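Local coordinates for Mgp-operon protein 3 (Mycoplasma pneumoniae, PDB 6RJ1) that is a surface adhesin of the human pathogen, the P40/P90 polypeptide, and probably takes part in attachment to host cells through sugars, at residues Gly794-Val802 against Leu812-Lys820. Residues are numbered along the deposited sequence; the frame is centred on the assembly and turned at random.
Sequences GHKPNYSAV and LNFNPDTDK
The open end of the beta hairpin formed by strands 799-805 and 808-815 is held by A801 and L812, an antiparallel hydrogen-bonded pair. A801 N reaches L812 O at 3.0 Å, in the carbonyl plane, and L812 N returns a bond to A801 O at 2.8 Å. S800 and N813 follow as a non-hydrogen-bonded pair with side chains on the other face; the S800 hydroxyl bonds R811, while the N813 amide nitrogen is held by the I832 and P913 carbonyls.

Beyond this pair the strands part, and Y799 spans the widened separation between them. With chi1 at 60°, its side chain leaves between the two backbone arms, which carries the ring to the 812-820 side. There Y799 CE1 packs on F814 CB at 3.6 Å, and its CE2 lies against P816 CB. The Y799 and F814 rings are nearly parallel but slid apart, with little overlap; Y799 O lies in plane at the edge of the F814 ring, and the A801 methyl packs near its CE2. V551 of strand 549-563 and I698 of strand 693-699, both in the larger mixed sheet, pack against F814, so the hairpin meets that sheet through side chains.

The second strand then leaves through a tight turn closed by a G1 beta bulge, in which D819 and K820 both face N815. D819, with positive phi, presents its carboxylate to the tyrosine: Y799 OH donates to the anti lone pair of D819 OD1 at 2.7 Å, with ring and carboxylate nearly coplanar.

Further out, P816 wedges against 796-798, its CG 3.4 Å from N798 OD1; the N798 amide nitrogen bonds F900 O. D817 OD1 accepts a hydrogen bond from K796 N at 2.9 Å, almost straight (163°), and D817 OD2 lies in plane at the edge of the H795 ring, near CD2.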
loop_
_atom_site.group_PDB
_atom_site.type_symbol
_atom_site.label_atom_id
_atom_site.label_comp_id
_atom_site.label_asym_id
_atom_site.label_seq_id
_atom_site.Cartn_x
_atom_site.Cartn_y
_atom_site.Cartn_z
ATOM N N GLY A 794 -17.314 -32.153 -13.113
ATOM C CA GLY A 794 -15.977 -32.064 -13.693
ATOM C C GLY A 794 -15.261 -30.743 -13.529
ATOM O O GLY A 794 -14.264 -30.506 -14.215
ATOM N N HIS A 795 -15.750 -29.878 -12.619
ATOM C CA HIS A 795 -15.148 -28.568 -12.346
ATOM C C HIS A 795 -14.770 -28.441 -10.876
ATOM O O HIS A 795 -15.513 -28.898 -10.007
ATOM C CB HIS A 795 -16.084 -27.427 -12.772
ATOM C CG HIS A 795 -16.237 -27.296 -14.256
ATOM N ND1 HIS A 795 -17.200 -28.011 -14.953
ATOM C CD2 HIS A 795 -15.544 -26.532 -15.131
ATOM C CE1 HIS A 795 -17.061 -27.659 -16.219
ATOM N NE2 HIS A 795 -16.077 -26.770 -16.374
ATOM N N LYS A 796 -13.604 -27.837 -10.607
ATOM C CA LYS A 796 -13.070 -27.615 -9.260
ATOM C C LYS A 796 -13.912 -26.574 -8.495
ATOM O O LYS A 796 -14.475 -25.687 -9.142
ATOM C CB LYS A 796 -11.605 -27.131 -9.342
ATOM C CG LYS A 796 -10.599 -28.154 -9.876
ATOM C CD LYS A 796 -10.057 -29.126 -8.808
ATOM C CE LYS A 796 -8.910 -28.678 -7.905
ATOM N NZ LYS A 796 -7.757 -28.128 -8.664
ATOM N N PRO A 797 -14.001 -26.634 -7.136
ATOM C CA PRO A 797 -14.787 -25.615 -6.404
ATOM C C PRO A 797 -14.179 -24.215 -6.490
ATOM O O PRO A 797 -12.966 -24.063 -6.326
ATOM C CB PRO A 797 -14.797 -26.132 -4.961
ATOM C CG PRO A 797 -13.610 -27.015 -4.856
ATOM C CD PRO A 797 -13.409 -27.625 -6.210
ATOM N N ASN A 798 -15.025 -23.204 -6.758
ATOM C CA ASN A 798 -14.632 -21.800 -6.907
ATOM C C ASN A 798 -14.072 -21.189 -5.632
ATOM O O ASN A 798 -14.437 -21.584 -4.526
ATOM C CB ASN A 798 -15.806 -20.930 -7.394
ATOM C CG ASN A 798 -16.440 -21.309 -8.713
ATOM O OD1 ASN A 798 -15.794 -21.791 -9.656
ATOM N ND2 ASN A 798 -17.739 -21.070 -8.808
ATOM N N TYR A 799 -13.201 -20.192 -5.802
ATOM C CA TYR A 799 -12.612 -19.454 -4.697
ATOM C C TYR A 799 -12.359 -18.007 -5.065
ATOM O O TYR A 799 -12.049 -17.688 -6.218
ATOM C CB TYR A 799 -11.365 -20.143 -4.114
ATOM C CG TYR A 799 -10.229 -20.349 -5.089
ATOM C CD1 TYR A 799 -9.231 -19.387 -5.242
ATOM C CD2 TYR A 799 -10.112 -21.531 -5.812
ATOM C CE1 TYR A 799 -8.166 -19.582 -6.119
ATOM C CE2 TYR A 799 -9.054 -21.737 -6.694
ATOM C CZ TYR A 799 -8.084 -20.758 -6.844
ATOM O OH TYR A 799 -7.044 -20.962 -7.710
ATOM N N SER A 800 -12.518 -17.130 -4.081
ATOM C CA SER A 800 -12.335 -15.702 -4.241
ATOM C C SER A 800 -11.640 -15.129 -3.035
ATOM O O SER A 800 -11.652 -15.730 -1.971
ATOM C CB SER A 800 -13.688 -15.019 -4.423
ATOM O OG SER A 800 -14.318 -15.456 -5.614
ATOM N N ALA A 801 -11.042 -13.964 -3.198
ATOM C CA ALA A 801 -10.413 -13.240 -2.106
ATOM C C ALA A 801 -11.111 -11.910 -2.015
ATOM O O ALA A 801 -11.493 -11.336 -3.039
ATOM C CB ALA A 801 -8.938 -13.036 -2.376
ATOM N N VAL A 802 -11.347 -11.444 -0.797
ATOM C CA VAL A 802 -11.988 -10.145 -0.637
ATOM C C VAL A 802 -11.117 -9.243 0.212
ATOM O O VAL A 802 -10.281 -9.726 0.977
ATOM C CB VAL A 802 -13.476 -10.168 -0.164
ATOM C CG1 VAL A 802 -14.371 -10.989 -1.095
ATOM C CG2 VAL A 802 -13.605 -10.625 1.280
ATOM N N LEU A 812 -11.927 -10.448 -5.609
ATOM C CA LEU A 812 -10.977 -10.956 -6.591
ATOM C C LEU A 812 -11.340 -12.385 -6.946
ATOM O O LEU A 812 -11.391 -13.240 -6.071
ATOM C CB LEU A 812 -9.532 -10.812 -6.085
ATOM C CG LEU A 812 -9.154 -9.416 -5.568
ATOM C CD1 LEU A 812 -7.822 -9.440 -4.862
ATOM C CD2 LEU A 812 -9.204 -8.369 -6.676
ATOM N N ASN A 813 -11.664 -12.618 -8.221
ATOM C CA ASN A 813 -12.126 -13.909 -8.734
ATOM C C ASN A 813 -11.061 -14.664 -9.502
ATOM O O ASN A 813 -10.290 -14.068 -10.259
ATOM C CB ASN A 813 -13.399 -13.731 -9.567
ATOM C CG ASN A 813 -14.427 -12.878 -8.870
ATOM O OD1 ASN A 813 -15.029 -13.279 -7.869
ATOM N ND2 ASN A 813 -14.627 -11.667 -9.368
ATOM N N PHE A 814 -11.027 -15.991 -9.297
ATOM C CA PHE A 814 -10.045 -16.890 -9.904
ATOM C C PHE A 814 -10.694 -18.095 -10.572
ATOM O O PHE A 814 -11.802 -18.487 -10.201
ATOM C CB PHE A 814 -9.022 -17.361 -8.847
ATOM C CG PHE A 814 -8.394 -16.261 -8.021
ATOM C CD1 PHE A 814 -7.286 -15.566 -8.487
ATOM C CD2 PHE A 814 -8.917 -15.913 -6.784
ATOM C CE1 PHE A 814 -6.716 -14.539 -7.731
ATOM C CE2 PHE A 814 -8.347 -14.885 -6.030
ATOM C CZ PHE A 814 -7.252 -14.203 -6.511
ATOM N N ASN A 815 -9.991 -18.684 -11.558
ATOM C CA ASN A 815 -10.408 -19.892 -12.270
ATOM C C ASN A 815 -9.865 -21.090 -11.461
ATOM O O ASN A 815 -8.647 -21.268 -11.385
ATOM C CB ASN A 815 -9.857 -19.890 -13.701
ATOM C CG ASN A 815 -10.357 -21.017 -14.567
ATOM O OD1 ASN A 815 -10.169 -22.204 -14.276
ATOM N ND2 ASN A 815 -10.990 -20.665 -15.672
ATOM N N PRO A 816 -10.729 -21.894 -10.812
ATOM C CA PRO A 816 -10.210 -23.009 -9.995
ATOM C C PRO A 816 -9.658 -24.208 -10.779
ATOM O O PRO A 816 -8.920 -25.021 -10.211
ATOM C CB PRO A 816 -11.405 -23.385 -9.121
ATOM C CG PRO A 816 -12.596 -22.998 -9.922
ATOM C CD PRO A 816 -12.205 -21.814 -10.758
ATOM N N ASP A 817 -10.010 -24.319 -12.068
ATOM C CA ASP A 817 -9.549 -25.409 -12.931
ATOM C C ASP A 817 -8.106 -25.200 -13.416
ATOM O O ASP A 817 -7.462 -26.175 -13.820
ATOM C CB ASP A 817 -10.494 -25.601 -14.135
ATOM C CG ASP A 817 -11.969 -25.703 -13.795
ATOM O OD1 ASP A 817 -12.309 -26.416 -12.816
ATOM O OD2 ASP A 817 -12.787 -25.087 -14.518
ATOM N N THR A 818 -7.611 -23.937 -13.397
ATOM C CA THR A 818 -6.263 -23.576 -13.852
ATOM C C THR A 818 -5.426 -22.860 -12.779
ATOM O O THR A 818 -4.212 -22.719 -12.960
ATOM C CB THR A 818 -6.325 -22.705 -15.128
ATOM O OG1 THR A 818 -6.957 -21.454 -14.835
ATOM C CG2 THR A 818 -7.001 -23.410 -16.308
ATOM N N ASP A 819 -6.077 -22.387 -11.686
ATOM C CA ASP A 819 -5.473 -21.644 -10.571
ATOM C C ASP A 819 -4.806 -20.358 -11.077
ATOM O O ASP A 819 -3.662 -20.033 -10.742
ATOM C CB ASP A 819 -4.556 -22.525 -9.700
ATOM C CG ASP A 819 -5.266 -23.711 -9.073
ATOM O OD1 ASP A 819 -6.263 -23.491 -8.349
ATOM O OD2 ASP A 819 -4.823 -24.857 -9.302
ATOM N N LYS A 820 -5.563 -19.642 -11.916
ATOM C CA LYS A 820 -5.208 -18.381 -12.562
ATOM C C LYS A 820 -6.341 -17.366 -12.328
ATOM O O LYS A 820 -7.382 -17.731 -11.785
ATOM C CB LYS A 820 -4.998 -18.610 -14.073
ATOM C CG LYS A 820 -3.739 -19.393 -14.419
ATOM C CD LYS A 820 -3.702 -19.757 -15.895
ATOM C CE LYS A 820 -2.415 -20.438 -16.294
ATOM N NZ LYS A 820 -1.332 -19.455 -16.567
#